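Local coordinates for protein putative LacI-family transcriptional regulator (Bacteroides fragilis, PDB 3GBV) that probably regulates transcription as a LacI-family DNA-binding protein, its periplasmic-binding-protein-like domain presumably sensing a small effector molecule, at residues K7-A12 with Q69-M74; V133-I138 with D200-I205; I138-K143 with G160-M165. All coordinates share one frame; numbering follows the deposited sequence.

Contact 1 (K7-A12 with Q69-M74); sequences KKYTFA and QPDGVM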
ATOM      1  N   LYS A   7      -4.355 -38.492  15.075  1.00 56.33           N
ATOM      2  CA  LYS A   7      -4.646 -37.969  13.710  1.00 56.52           C
ATOM      3  C   LYS A   7      -4.218 -36.499  13.615  1.00 55.73           C
ATOM      4  O   LYS A   7      -3.480 -36.008  14.473  1.00 55.39           O
ATOM      5  CB  LYS A   7      -6.144 -38.112  13.404  1.00 57.64           C
ATOM      6  CG  LYS A   7      -6.499 -37.917  11.933  1.00 59.19           C
ATOM      7  CD  LYS A   7      -5.766 -38.928  11.052  1.00 59.93           C
ATOM      8  CE  LYS A   7      -5.953 -38.627   9.568  1.00 60.39           C
ATOM      9  NZ  LYS A   7      -7.387 -38.639   9.155  1.00 60.95           N
ATOM     10  N   LYS A   8      -4.666 -35.803  12.570  1.00 53.82           N
ATOM     11  CA  LYS A   8      -4.310 -34.397  12.394  1.00 51.81           C
ATOM     12  C   LYS A   8      -5.228 -33.688  11.404  1.00 50.19           C
ATOM     13  O   LYS A   8      -6.079 -34.309  10.764  1.00 50.11           O
ATOM     14  CB  LYS A   8      -2.860 -34.269  11.908  1.00 52.06           C
ATOM     15  CG  LYS A   8      -2.603 -34.875  10.531  1.00 54.46           C
ATOM     16  CD  LYS A   8      -1.202 -34.530  10.023  1.00 56.66           C
ATOM     17  CE  LYS A   8      -0.956 -35.015   8.589  1.00 56.41           C
ATOM     18  NZ  LYS A   8      -0.781 -36.494   8.478  1.00 58.20           N
ATOM     19  N   TYR A   9      -5.055 -32.375  11.295  1.00 47.70           N
ATOM     20  CA  TYR A   9      -5.837 -31.577  10.361  1.00 45.04           C
ATOM     21  C   TYR A   9      -4.989 -31.410   9.110  1.00 43.19           C
ATOM     22  O   TYR A   9      -3.817 -31.032   9.192  1.00 41.98           O
ATOM     23  CB  TYR A   9      -6.161 -30.206  10.956  1.00 45.64           C
ATOM     24  CG  TYR A   9      -7.338 -30.211  11.900  1.00 44.44           C
ATOM     25  CD1 TYR A   9      -8.634 -30.443  11.432  1.00 44.13           C
ATOM     26  CD2 TYR A   9      -7.159 -29.981  13.261  1.00 45.10           C
ATOM     27  CE1 TYR A   9      -9.727 -30.447  12.309  1.00 46.04           C
ATOM     28  CE2 TYR A   9      -8.236 -29.983  14.144  1.00 45.97           C
ATOM     29  CZ  TYR A   9      -9.515 -30.215  13.667  1.00 47.27           C
ATOM     30  OH  TYR A   9     -10.573 -30.220  14.554  1.00 49.83           O
ATOM     31  N   THR A  10      -5.582 -31.700   7.958  1.00 40.78           N
ATOM     32  CA  THR A  10      -4.869 -31.598   6.693  1.00 40.45           C
ATOM     33  C   THR A  10      -5.582 -30.679   5.707  1.00 36.25           C
ATOM     34  O   THR A  10      -6.730 -30.921   5.343  1.00 33.72           O
ATOM     35  CB  THR A  10      -4.698 -32.997   6.053  1.00 43.39           C
ATOM     36  OG1 THR A  10      -4.066 -33.873   6.997  1.00 46.51           O
ATOM     37  CG2 THR A  10      -3.831 -32.915   4.803  1.00 45.94           C
ATOM     38  N   PHE A  11      -4.896 -29.618   5.290  1.00 33.51           N
ATOM     39  CA  PHE A  11      -5.462 -28.667   4.342  1.00 32.42           C
ATOM     40  C   PHE A  11      -4.732 -28.809   3.021  1.00 31.21           C
ATOM     41  O   PHE A  11      -3.535 -28.541   2.936  1.00 29.09           O
ATOM     42  CB  PHE A  11      -5.312 -27.229   4.846  1.00 32.99           C
ATOM     43  CG  PHE A  11      -5.919 -26.987   6.201  1.00 33.55           C
ATOM     44  CD1 PHE A  11      -7.206 -27.435   6.499  1.00 32.45           C
ATOM     45  CD2 PHE A  11      -5.212 -26.281   7.170  1.00 32.40           C
ATOM     46  CE1 PHE A  11      -7.778 -27.179   7.743  1.00 32.39           C
ATOM     47  CE2 PHE A  11      -5.772 -26.020   8.414  1.00 34.39           C
ATOM     48  CZ  PHE A  11      -7.062 -26.469   8.703  1.00 33.11           C
ATOM     49  N   ALA A  12      -5.449 -29.240   1.989  1.00 31.25           N
ATOM     50  CA  ALA A  12      -4.834 -29.409   0.677  1.00 32.45           C
ATOM     51  C   ALA A  12      -4.842 -28.079  -0.076  1.00 32.25           C
ATOM     52  O   ALA A  12      -5.898 -27.474  -0.266  1.00 33.49           O
ATOM     53  CB  ALA A  12      -5.586 -30.478  -0.117  1.00 29.55           C
ATOM     54  N   GLN A  69      -8.598 -37.319   1.090  1.00 49.14           N
ATOM     55  CA  GLN A  69      -9.577 -37.044   2.140  1.00 48.81           C
ATOM     56  C   GLN A  69      -9.166 -35.870   3.039  1.00 45.81           C
ATOM     57  O   GLN A  69      -9.070 -36.016   4.253  1.00 44.03           O
ATOM     58  CB  GLN A  69      -9.767 -38.290   3.014  1.00 51.79           C
ATOM     59  CG  GLN A  69      -9.822 -39.611   2.248  1.00 55.16           C
ATOM     60  CD  GLN A  69      -9.795 -40.820   3.173  1.00 56.73           C
ATOM     61  OE1 GLN A  69     -10.745 -41.071   3.914  1.00 58.27           O
ATOM     62  NE2 GLN A  69      -8.699 -41.569   3.139  1.00 56.29           N
ATOM     63  N   PRO A  70      -8.928 -34.685   2.455  1.00 43.73           N
ATOM     64  CA  PRO A  70      -8.531 -33.540   3.276  1.00 41.72           C
ATOM     65  C   PRO A  70      -9.697 -32.891   4.017  1.00 40.51           C
ATOM     66  O   PRO A  70     -10.846 -32.986   3.591  1.00 37.67           O
ATOM     67  CB  PRO A  70      -7.909 -32.601   2.255  1.00 41.71           C
ATOM     68  CG  PRO A  70      -8.791 -32.803   1.074  1.00 42.22           C
ATOM     69  CD  PRO A  70      -8.939 -34.320   1.028  1.00 43.56           C
ATOM     70  N   ASP A  71      -9.380 -32.233   5.130  1.00 40.36           N
ATOM     71  CA  ASP A  71     -10.362 -31.535   5.957  1.00 39.08           C
ATOM     72  C   ASP A  71     -10.809 -30.269   5.256  1.00 38.65           C
ATOM     73  O   ASP A  71     -11.982 -29.897   5.297  1.00 37.44           O
ATOM     74  CB  ASP A  71      -9.741 -31.148   7.294  1.00 38.84           C
ATOM     75  CG  ASP A  71      -9.332 -32.344   8.096  1.00 40.68           C
ATOM     76  OD1 ASP A  71     -10.238 -33.015   8.636  1.00 39.58           O
ATOM     77  OD2 ASP A  71      -8.112 -32.618   8.169  1.00 38.35           O
ATOM     78  N   GLY A  72      -9.848 -29.599   4.634  1.00 37.10           N
ATOM     79  CA  GLY A  72     -10.145 -28.374   3.926  1.00 36.20           C
ATOM     80  C   GLY A  72      -9.266 -28.207   2.704  1.00 34.88           C
ATOM     81  O   GLY A  72      -8.214 -28.846   2.569  1.00 35.06           O
ATOM     82  N   VAL A  73      -9.704 -27.334   1.810  1.00 31.78           N
ATOM     83  CA  VAL A  73      -8.971 -27.068   0.589  1.00 31.30           C
ATOM     84  C   VAL A  73      -8.956 -25.586   0.241  1.00 29.21           C
ATOM     85  O   VAL A  73      -9.957 -24.902   0.401  1.00 26.35           O
ATOM     86  CB  VAL A  73      -9.610 -27.794  -0.614  1.00 32.06           C
ATOM     87  CG1 VAL A  73      -8.775 -27.552  -1.865  1.00 31.46           C
ATOM     88  CG2 VAL A  73      -9.752 -29.278  -0.322  1.00 31.81           C
HETATM   89  N   MSE A  74      -7.805 -25.093  -0.203  1.00 28.65           N
HETATM   90  CA  MSE A  74      -7.692 -23.719  -0.675  1.00 31.30           C
HETATM   91  C   MSE A  74      -7.261 -24.011  -2.110  1.00 31.69           C
HETATM   92  O   MSE A  74      -6.488 -24.950  -2.355  1.00 33.01           O
HETATM   93  CB  MSE A  74      -6.644 -22.922   0.112  1.00 30.47           C
HETATM   94  CG  MSE A  74      -5.216 -23.435   0.023  1.00 37.92           C
HETATM   95 SE   MSE A  74      -4.158 -22.367  -1.262  1.00 58.77          SE
HETATM   96  CE  MSE A  74      -4.236 -23.493  -2.889  1.00 42.83           C
TER

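Contact 2 (V133-I138 with D200-I205); sequences VNDREI and DVKHGI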
ATOM      1  N   VAL A 133      -1.260  10.592 -20.696  1.00 49.60           N
ATOM      2  CA  VAL A 133      -2.164  11.718 -20.883  1.00 53.43           C
ATOM      3  C   VAL A 133      -2.561  11.973 -22.336  1.00 54.98           C
ATOM      4  O   VAL A 133      -3.708  11.727 -22.728  1.00 56.02           O
ATOM      5  CB  VAL A 133      -1.553  13.012 -20.328  1.00 54.30           C
ATOM      6  CG1 VAL A 133      -2.660  13.903 -19.769  1.00 54.61           C
ATOM      7  CG2 VAL A 133      -0.511  12.685 -19.263  1.00 55.14           C
ATOM      8  N   ASN A 134      -1.615  12.459 -23.132  1.00 56.02           N
ATOM      9  CA  ASN A 134      -1.886  12.762 -24.532  1.00 57.75           C
ATOM     10  C   ASN A 134      -1.331  11.710 -25.488  1.00 57.96           C
ATOM     11  O   ASN A 134      -0.471  12.001 -26.319  1.00 58.87           O
ATOM     12  CB  ASN A 134      -1.315  14.140 -24.881  1.00 58.63           C
ATOM     13  CG  ASN A 134      -1.880  15.244 -24.001  1.00 59.64           C
ATOM     14  OD1 ASN A 134      -3.093  15.487 -23.982  1.00 59.84           O
ATOM     15  ND2 ASN A 134      -1.002  15.916 -23.262  1.00 59.36           N
ATOM     16  N   ASP A 135      -1.843  10.490 -25.364  1.00 57.40           N
ATOM     17  CA  ASP A 135      -1.427   9.364 -26.197  1.00 56.33           C
ATOM     18  C   ASP A 135      -2.601   8.875 -27.040  1.00 54.45           C
ATOM     19  O   ASP A 135      -3.693   8.642 -26.525  1.00 53.97           O
ATOM     20  CB  ASP A 135      -0.925   8.224 -25.308  1.00 58.62           C
ATOM     21  CG  ASP A 135       0.577   8.054 -25.366  1.00 59.32           C
ATOM     22  OD1 ASP A 135       1.065   7.410 -26.318  1.00 62.53           O
ATOM     23  OD2 ASP A 135       1.267   8.571 -24.465  1.00 58.33           O
ATOM     24  N   ARG A 136      -2.373   8.708 -28.334  1.00 51.92           N
ATOM     25  CA  ARG A 136      -3.433   8.262 -29.220  1.00 50.20           C
ATOM     26  C   ARG A 136      -3.739   6.774 -29.040  1.00 47.87           C
ATOM     27  O   ARG A 136      -4.864   6.325 -29.283  1.00 46.72           O
ATOM     28  CB  ARG A 136      -3.051   8.561 -30.673  1.00 51.71           C
ATOM     29  CG  ARG A 136      -2.895  10.055 -30.990  1.00 54.71           C
ATOM     30  CD  ARG A 136      -4.240  10.767 -31.166  1.00 57.07           C
ATOM     31  NE  ARG A 136      -5.027  10.873 -29.932  1.00 60.14           N
ATOM     32  CZ  ARG A 136      -4.881  11.824 -29.005  1.00 59.74           C
ATOM     33  NH1 ARG A 136      -3.969  12.777 -29.149  1.00 59.99           N
ATOM     34  NH2 ARG A 136      -5.658  11.823 -27.929  1.00 59.46           N
ATOM     35  N   GLU A 137      -2.743   6.012 -28.606  1.00 44.45           N
ATOM     36  CA  GLU A 137      -2.936   4.582 -28.407  1.00 42.96           C
ATOM     37  C   GLU A 137      -2.151   4.057 -27.224  1.00 39.76           C
ATOM     38  O   GLU A 137      -1.173   4.659 -26.790  1.00 39.72           O
ATOM     39  CB  GLU A 137      -2.486   3.792 -29.639  1.00 44.84           C
ATOM     40  CG  GLU A 137      -3.172   4.141 -30.934  1.00 47.13           C
ATOM     41  CD  GLU A 137      -2.572   3.390 -32.109  1.00 48.55           C
ATOM     42  OE1 GLU A 137      -1.383   3.619 -32.417  1.00 49.13           O
ATOM     43  OE2 GLU A 137      -3.282   2.567 -32.723  1.00 48.71           O
ATOM     44  N   ILE A 138      -2.590   2.914 -26.717  1.00 36.56           N
ATOM     45  CA  ILE A 138      -1.917   2.233 -25.619  1.00 34.71           C
ATOM     46  C   ILE A 138      -2.089   0.763 -25.947  1.00 33.51           C
ATOM     47  O   ILE A 138      -2.897   0.405 -26.813  1.00 33.29           O
ATOM     48  CB  ILE A 138      -2.549   2.576 -24.240  1.00 35.27           C
ATOM     49  CG1 ILE A 138      -4.042   2.232 -24.215  1.00 34.99           C
ATOM     50  CG2 ILE A 138      -2.357   4.053 -23.942  1.00 34.88           C
ATOM     51  CD1 ILE A 138      -4.350   0.785 -23.853  1.00 33.82           C
ATOM     52  N   ASP A 200       4.969   4.155 -32.811  1.00 48.43           N
ATOM     53  CA  ASP A 200       4.473   5.278 -32.024  1.00 48.61           C
ATOM     54  C   ASP A 200       3.954   4.970 -30.617  1.00 47.57           C
ATOM     55  O   ASP A 200       4.033   5.824 -29.735  1.00 47.28           O
ATOM     56  CB  ASP A 200       3.389   6.011 -32.820  1.00 49.44           C
ATOM     57  CG  ASP A 200       3.966   6.934 -33.881  1.00 52.83           C
ATOM     58  OD1 ASP A 200       5.084   6.668 -34.374  1.00 53.81           O
ATOM     59  OD2 ASP A 200       3.291   7.927 -34.231  1.00 53.22           O
ATOM     60  N   VAL A 201       3.414   3.772 -30.402  1.00 45.55           N
ATOM     61  CA  VAL A 201       2.892   3.411 -29.082  1.00 45.26           C
ATOM     62  C   VAL A 201       3.968   3.623 -28.005  1.00 44.48           C
ATOM     63  O   VAL A 201       5.089   3.127 -28.128  1.00 44.41           O
ATOM     64  CB  VAL A 201       2.395   1.936 -29.068  1.00 44.91           C
ATOM     65  CG1 VAL A 201       3.539   0.996 -29.373  1.00 46.97           C
ATOM     66  CG2 VAL A 201       1.775   1.595 -27.719  1.00 44.66           C
ATOM     67  N   LYS A 202       3.625   4.366 -26.953  1.00 43.59           N
ATOM     68  CA  LYS A 202       4.583   4.659 -25.885  1.00 42.54           C
ATOM     69  C   LYS A 202       4.224   4.128 -24.492  1.00 40.62           C
ATOM     70  O   LYS A 202       5.081   4.079 -23.602  1.00 39.23           O
ATOM     71  CB  LYS A 202       4.810   6.172 -25.808  1.00 43.72           C
ATOM     72  CG  LYS A 202       5.261   6.776 -27.132  1.00 46.66           C
ATOM     73  CD  LYS A 202       5.186   8.294 -27.141  1.00 46.92           C
ATOM     74  CE  LYS A 202       6.428   8.928 -26.554  1.00 50.77           C
ATOM     75  NZ  LYS A 202       6.691   8.469 -25.160  1.00 52.56           N
ATOM     76  N   HIS A 203       2.970   3.735 -24.293  1.00 38.55           N
ATOM     77  CA  HIS A 203       2.558   3.215 -22.995  1.00 36.32           C
ATOM     78  C   HIS A 203       1.793   1.898 -23.087  1.00 34.30           C
ATOM     79  O   HIS A 203       1.005   1.695 -24.013  1.00 32.61           O
ATOM     80  CB  HIS A 203       1.734   4.267 -22.258  1.00 36.18           C
ATOM     81  CG  HIS A 203       2.522   5.484 -21.893  1.00 37.15           C
ATOM     82  ND1 HIS A 203       2.367   6.693 -22.536  1.00 37.11           N
ATOM     83  CD2 HIS A 203       3.509   5.663 -20.984  1.00 36.93           C
ATOM     84  CE1 HIS A 203       3.226   7.565 -22.037  1.00 37.41           C
ATOM     85  NE2 HIS A 203       3.932   6.966 -21.095  1.00 37.31           N
ATOM     86  N   GLY A 204       2.035   1.009 -22.126  1.00 31.98           N
ATOM     87  CA  GLY A 204       1.371  -0.284 -22.133  1.00 29.37           C
ATOM     88  C   GLY A 204       1.064  -0.829 -20.753  1.00 28.12           C
ATOM     89  O   GLY A 204       1.465  -0.252 -19.747  1.00 27.83           O
ATOM     90  N   ILE A 205       0.365  -1.961 -20.712  1.00 25.92           N
ATOM     91  CA  ILE A 205      -0.023  -2.580 -19.456  1.00 24.06           C
ATOM     92  C   ILE A 205      -0.298  -4.067 -19.647  1.00 23.97           C
ATOM     93  O   ILE A 205      -0.692  -4.494 -20.731  1.00 23.82           O
ATOM     94  CB  ILE A 205      -1.310  -1.902 -18.893  1.00 24.06           C
ATOM     95  CG1 ILE A 205      -1.731  -2.545 -17.571  1.00 23.80           C
ATOM     96  CG2 ILE A 205      -2.459  -2.026 -19.906  1.00 21.62           C
ATOM     97  CD1 ILE A 205      -2.860  -1.798 -16.882  1.00 24.72           C
TER

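Contact 3 (I138-K143 with G160-M165); sequences IVIFRK and GFRQYM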
ATOM      1  N   ILE A 138      -2.590   2.914 -26.717  1.00 36.56           N
ATOM      2  CA  ILE A 138      -1.917   2.233 -25.619  1.00 34.71           C
ATOM      3  C   ILE A 138      -2.089   0.763 -25.947  1.00 33.51           C
ATOM      4  O   ILE A 138      -2.897   0.405 -26.813  1.00 33.29           O
ATOM      5  CB  ILE A 138      -2.549   2.576 -24.240  1.00 35.27           C
ATOM      6  CG1 ILE A 138      -4.042   2.232 -24.215  1.00 34.99           C
ATOM      7  CG2 ILE A 138      -2.357   4.053 -23.942  1.00 34.88           C
ATOM      8  CD1 ILE A 138      -4.350   0.785 -23.853  1.00 33.82           C
ATOM      9  N   VAL A 139      -1.332  -0.100 -25.290  1.00 31.65           N
ATOM     10  CA  VAL A 139      -1.457  -1.513 -25.590  1.00 30.47           C
ATOM     11  C   VAL A 139      -1.510  -2.394 -24.361  1.00 29.92           C
ATOM     12  O   VAL A 139      -0.843  -2.137 -23.362  1.00 30.43           O
ATOM     13  CB  VAL A 139      -0.300  -1.991 -26.494  1.00 29.53           C
ATOM     14  CG1 VAL A 139       1.035  -1.720 -25.816  1.00 29.53           C
ATOM     15  CG2 VAL A 139      -0.460  -3.475 -26.812  1.00 28.66           C
ATOM     16  N   ILE A 140      -2.332  -3.431 -24.450  1.00 29.76           N
ATOM     17  CA  ILE A 140      -2.470  -4.412 -23.390  1.00 29.24           C
ATOM     18  C   ILE A 140      -1.602  -5.593 -23.806  1.00 29.97           C
ATOM     19  O   ILE A 140      -1.717  -6.077 -24.933  1.00 29.26           O
ATOM     20  CB  ILE A 140      -3.915  -4.931 -23.270  1.00 29.05           C
ATOM     21  CG1 ILE A 140      -4.853  -3.797 -22.857  1.00 26.94           C
ATOM     22  CG2 ILE A 140      -3.955  -6.089 -22.278  1.00 27.58           C
ATOM     23  CD1 ILE A 140      -6.307  -4.165 -22.930  1.00 29.10           C
ATOM     24  N   PHE A 141      -0.740  -6.052 -22.904  1.00 29.78           N
ATOM     25  CA  PHE A 141       0.125  -7.190 -23.175  1.00 30.62           C
ATOM     26  C   PHE A 141      -0.437  -8.426 -22.478  1.00 31.77           C
ATOM     27  O   PHE A 141      -0.755  -8.389 -21.280  1.00 31.73           O
ATOM     28  CB  PHE A 141       1.537  -6.930 -22.649  1.00 30.31           C
ATOM     29  CG  PHE A 141       2.285  -5.871 -23.401  1.00 32.51           C
ATOM     30  CD1 PHE A 141       2.843  -6.146 -24.652  1.00 33.56           C
ATOM     31  CD2 PHE A 141       2.431  -4.594 -22.865  1.00 32.32           C
ATOM     32  CE1 PHE A 141       3.539  -5.161 -25.359  1.00 32.07           C
ATOM     33  CE2 PHE A 141       3.123  -3.603 -23.562  1.00 30.85           C
ATOM     34  CZ  PHE A 141       3.678  -3.886 -24.810  1.00 31.77           C
ATOM     35  N   ARG A 142      -0.557  -9.519 -23.226  1.00 30.57           N
ATOM     36  CA  ARG A 142      -1.054 -10.767 -22.670  1.00 33.00           C
ATOM     37  C   ARG A 142      -0.120 -11.892 -23.035  1.00 33.72           C
ATOM     38  O   ARG A 142       0.748 -11.751 -23.899  1.00 32.64           O
ATOM     39  CB  ARG A 142      -2.428 -11.147 -23.227  1.00 32.77           C
ATOM     40  CG  ARG A 142      -3.533 -10.147 -23.044  1.00 34.79           C
ATOM     41  CD  ARG A 142      -4.865 -10.833 -23.315  1.00 36.60           C
ATOM     42  NE  ARG A 142      -5.939  -9.880 -23.551  1.00 36.70           N
ATOM     43  CZ  ARG A 142      -6.265  -9.416 -24.751  1.00 39.63           C
ATOM     44  NH1 ARG A 142      -5.603  -9.829 -25.826  1.00 38.62           N
ATOM     45  NH2 ARG A 142      -7.241  -8.527 -24.880  1.00 41.30           N
ATOM     46  N   LYS A 143      -0.314 -13.016 -22.362  1.00 34.58           N
ATOM     47  CA  LYS A 143       0.451 -14.207 -22.650  1.00 39.18           C
ATOM     48  C   LYS A 143      -0.470 -15.403 -22.466  1.00 39.98           C
ATOM     49  O   LYS A 143      -0.766 -15.821 -21.343  1.00 39.52           O
ATOM     50  CB  LYS A 143       1.674 -14.336 -21.756  1.00 40.14           C
ATOM     51  CG  LYS A 143       2.744 -15.107 -22.489  1.00 43.34           C
ATOM     52  CD  LYS A 143       3.920 -15.518 -21.642  1.00 45.51           C
ATOM     53  CE  LYS A 143       4.868 -16.316 -22.515  1.00 45.80           C
ATOM     54  NZ  LYS A 143       6.199 -16.518 -21.902  1.00 46.35           N
ATOM     55  N   GLY A 160     -12.695  -3.990 -16.420  1.00 27.06           N
ATOM     56  CA  GLY A 160     -12.766  -2.764 -15.644  1.00 28.14           C
ATOM     57  C   GLY A 160     -11.889  -1.706 -16.282  1.00 27.84           C
ATOM     58  O   GLY A 160     -12.175  -0.504 -16.235  1.00 25.60           O
ATOM     59  N   PHE A 161     -10.802  -2.171 -16.884  1.00 26.39           N
ATOM     60  CA  PHE A 161      -9.859  -1.294 -17.557  1.00 26.37           C
ATOM     61  C   PHE A 161     -10.552  -0.610 -18.748  1.00 26.68           C
ATOM     62  O   PHE A 161     -10.504   0.611 -18.904  1.00 24.53           O
ATOM     63  CB  PHE A 161      -8.673  -2.120 -18.047  1.00 24.07           C
ATOM     64  CG  PHE A 161      -7.645  -1.321 -18.793  1.00 24.88           C
ATOM     65  CD1 PHE A 161      -6.656  -0.628 -18.104  1.00 24.89           C
ATOM     66  CD2 PHE A 161      -7.663  -1.254 -20.180  1.00 23.36           C
ATOM     67  CE1 PHE A 161      -5.697   0.119 -18.775  1.00 24.29           C
ATOM     68  CE2 PHE A 161      -6.702  -0.504 -20.868  1.00 25.31           C
ATOM     69  CZ  PHE A 161      -5.718   0.181 -20.159  1.00 24.57           C
ATOM     70  N   ARG A 162     -11.205  -1.414 -19.580  1.00 26.63           N
ATOM     71  CA  ARG A 162     -11.885  -0.886 -20.749  1.00 28.77           C
ATOM     72  C   ARG A 162     -13.038   0.038 -20.367  1.00 29.49           C
ATOM     73  O   ARG A 162     -13.342   0.987 -21.093  1.00 27.27           O
ATOM     74  CB  ARG A 162     -12.392  -2.033 -21.629  1.00 29.97           C
ATOM     75  CG  ARG A 162     -11.286  -2.904 -22.245  1.00 29.04           C
ATOM     76  CD  ARG A 162     -11.876  -4.127 -22.957  1.00 31.56           C
ATOM     77  NE  ARG A 162     -10.849  -5.058 -23.428  1.00 33.62           N
ATOM     78  CZ  ARG A 162     -10.038  -4.852 -24.466  1.00 33.42           C
ATOM     79  NH1 ARG A 162     -10.112  -3.739 -25.185  1.00 33.32           N
ATOM     80  NH2 ARG A 162      -9.126  -5.758 -24.771  1.00 32.90           N
ATOM     81  N   GLN A 163     -13.679  -0.223 -19.228  1.00 28.60           N
ATOM     82  CA  GLN A 163     -14.783   0.627 -18.809  1.00 29.38           C
ATOM     83  C   GLN A 163     -14.263   2.032 -18.533  1.00 29.11           C
ATOM     84  O   GLN A 163     -14.841   3.020 -18.990  1.00 28.30           O
ATOM     85  CB  GLN A 163     -15.458   0.085 -17.550  1.00 30.38           C
ATOM     86  CG  GLN A 163     -16.795   0.757 -17.260  1.00 34.03           C
ATOM     87  CD  GLN A 163     -17.443   0.266 -15.977  1.00 37.92           C
ATOM     88  OE1 GLN A 163     -17.507  -0.945 -15.715  1.00 38.48           O
ATOM     89  NE2 GLN A 163     -17.940   1.205 -15.171  1.00 37.44           N
ATOM     90  N   TYR A 164     -13.171   2.114 -17.777  1.00 29.31           N
ATOM     91  CA  TYR A 164     -12.576   3.405 -17.456  1.00 29.60           C
ATOM     92  C   TYR A 164     -12.175   4.122 -18.746  1.00 29.08           C
ATOM     93  O   TYR A 164     -12.418   5.320 -18.907  1.00 27.28           O
ATOM     94  CB  TYR A 164     -11.327   3.233 -16.585  1.00 29.19           C
ATOM     95  CG  TYR A 164     -10.708   4.552 -16.168  1.00 31.25           C
ATOM     96  CD1 TYR A 164     -10.984   5.115 -14.914  1.00 31.51           C
ATOM     97  CD2 TYR A 164      -9.873   5.259 -17.041  1.00 31.06           C
ATOM     98  CE1 TYR A 164     -10.443   6.347 -14.541  1.00 31.23           C
ATOM     99  CE2 TYR A 164      -9.336   6.491 -16.684  1.00 31.07           C
ATOM    100  CZ  TYR A 164      -9.626   7.025 -15.430  1.00 33.17           C
ATOM    101  OH  TYR A 164      -9.114   8.238 -15.066  1.00 34.24           O
HETATM  102  N   MSE A 165     -11.543   3.385 -19.652  1.00 27.91           N
HETATM  103  CA  MSE A 165     -11.108   3.961 -20.918  1.00 27.73           C
HETATM  104  C   MSE A 165     -12.309   4.478 -21.715  1.00 29.98           C
HETATM  105  O   MSE A 165     -12.222   5.495 -22.398  1.00 28.68           O
HETATM  106  CB  MSE A 165     -10.360   2.920 -21.749  1.00 26.47           C
HETATM  107  CG  MSE A 165      -9.117   2.361 -21.092  1.00 27.64           C
HETATM  108 SE   MSE A 165      -7.773   3.807 -20.986  1.00 40.57          SE
HETATM  109  CE  MSE A 165      -7.215   3.984 -22.884  1.00 22.57           C
TER

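Contact 1 (K7-A12 with Q69-M74)
T10 O is gripped by two backbone N-H groups where strand 72-75 begins: D71 N at 3.0 Å, nearly in line with the carbonyl bond, and G72 N, which adds a weak bond. This is the entry to a pair of neighbouring parallel strands, 9-16 and 72-75, in a parallel sheet of the periplasmic-binding-protein type. The side chain of D71 adds a second tie between the two segments. Its OD2 takes the N-H of T10 at 2.7 Å through the anti lone pair, in an almost straight bond (172°). CG of D71 lies anti to its own carbonyl carbon (chi1 -63°), which carries the carboxylate back along the chain to T10 N and to the edge of the Y9 ring, whose plane is turned 65° from it. Farther on, the parallel ladder takes over: A12 N donates to G72 O, and A12 O receives M74 N at 3.1 Å. The F11 ring sets its edge against the backbone of G72 and also touches L265 and L269 of helix 254-270. On the sheet face shared by A12 and V73, A12 CB packs against P70 CB at 3.9 Å, and V73 CG1 sits 3.3 Å from A12 O.

Contact 2 (V133-I138 with D200-I205)
D135 and H203 make the polar link of this contact, a His-carboxylate hydrogen bond from H203 ND1 to D135 OD2 of 2.9 Å. The acceptor lies within 1° of the imidazole plane, but the bond is bent (134° at the hydrogen), and the ring meets the carboxylate from above, 61° out of its plane. CG of H203 stands anti to its carbonyl carbon, which places the ring beside D135. The other carboxylate oxygen, D135 OD1, passes K202 CB at 4.0 Å; the amine of K202 bends away toward D225 in a long, weak ion pair.

The backbone contributes a CA-H...O contact, I138 CA to H203 O at 3.4 Å, where strands 137-144 and 203-206 run as parallel neighbours in the mixed sheet. H203 also shares backbone hydrogen bonding with V139, one residue farther along.

Apolar contact is modest: V201 CG2 approaches I138 CA at 4.3 Å, and I138 CG2 lies 4.4 Å from H203 CB.

A carboxylate at ND1 probably helps hold the imidazole's rotation, with ND1 as the donor, and would tend to stabilise the ring's positive form.

Contact 3 (I138-K143 with G160-M165)
I138 and I140 are the bumps that strand 138-143 pushes at helix 160-165, and F161, R162 and M165 form the hollows that take them. I138 CD1 meets the F161 ring at its edge, in plane, 4.0 Å from CZ. One carbon back on the same branch, I138 CG1 meets the methyl CE of selenomethionine M165 tip to tip at 3.9 Å. M165 CG lies over one face of the F161 ring, and bends at chi2 and chi3 lead its CE to I138, so that the ring edge and the selenoether methyl both touch I138. F161 itself is aimed at the strand by a chi1 of 178°. Segments 138-143 and 160-165 run almost antiparallel, their axes 12.0 Å apart at closest, as expected of the first strand and the crossover helix of the beta-alpha-beta unit 137-144, 152-168, 173-180. I140 CD1 reaches both the F161 ring, 4.2 Å from CE2, and one face of the R162 guanidinium, 3.7 Å from NH2. R162 and R142, both extended, arrive from opposite directions and meet edge to edge, their planes 34° apart. R142 NH2 and R162 NH2 lie 3.4 Å apart; E158 and E176, each salt-bridged to both, probably offset the two positive charges.

In the fold
From the N terminus, the chain lays down strand 9-16, passes through helix, strand and helix, and returns beside it at strand 72-75, where contact 1 closes the first loop. Contact 2 opens only later, in the second lobe, so the two are in series, their centres about 48 Å apart on opposite sides of the chain's centre. Contact 3 is nested inside the loop of contact 2: helix 152-168 first covers strand 137-144, and contact 2 closes its loop when strand 203-206 joins 137-144. The two share I138 and touch directly, I205 N bonding probably to V139 O. Contact 1 pairs strands of the parallel sheet, contact 2 pairs strands of the mixed sheet, and contact 3 packs helix 152-168 on the latter.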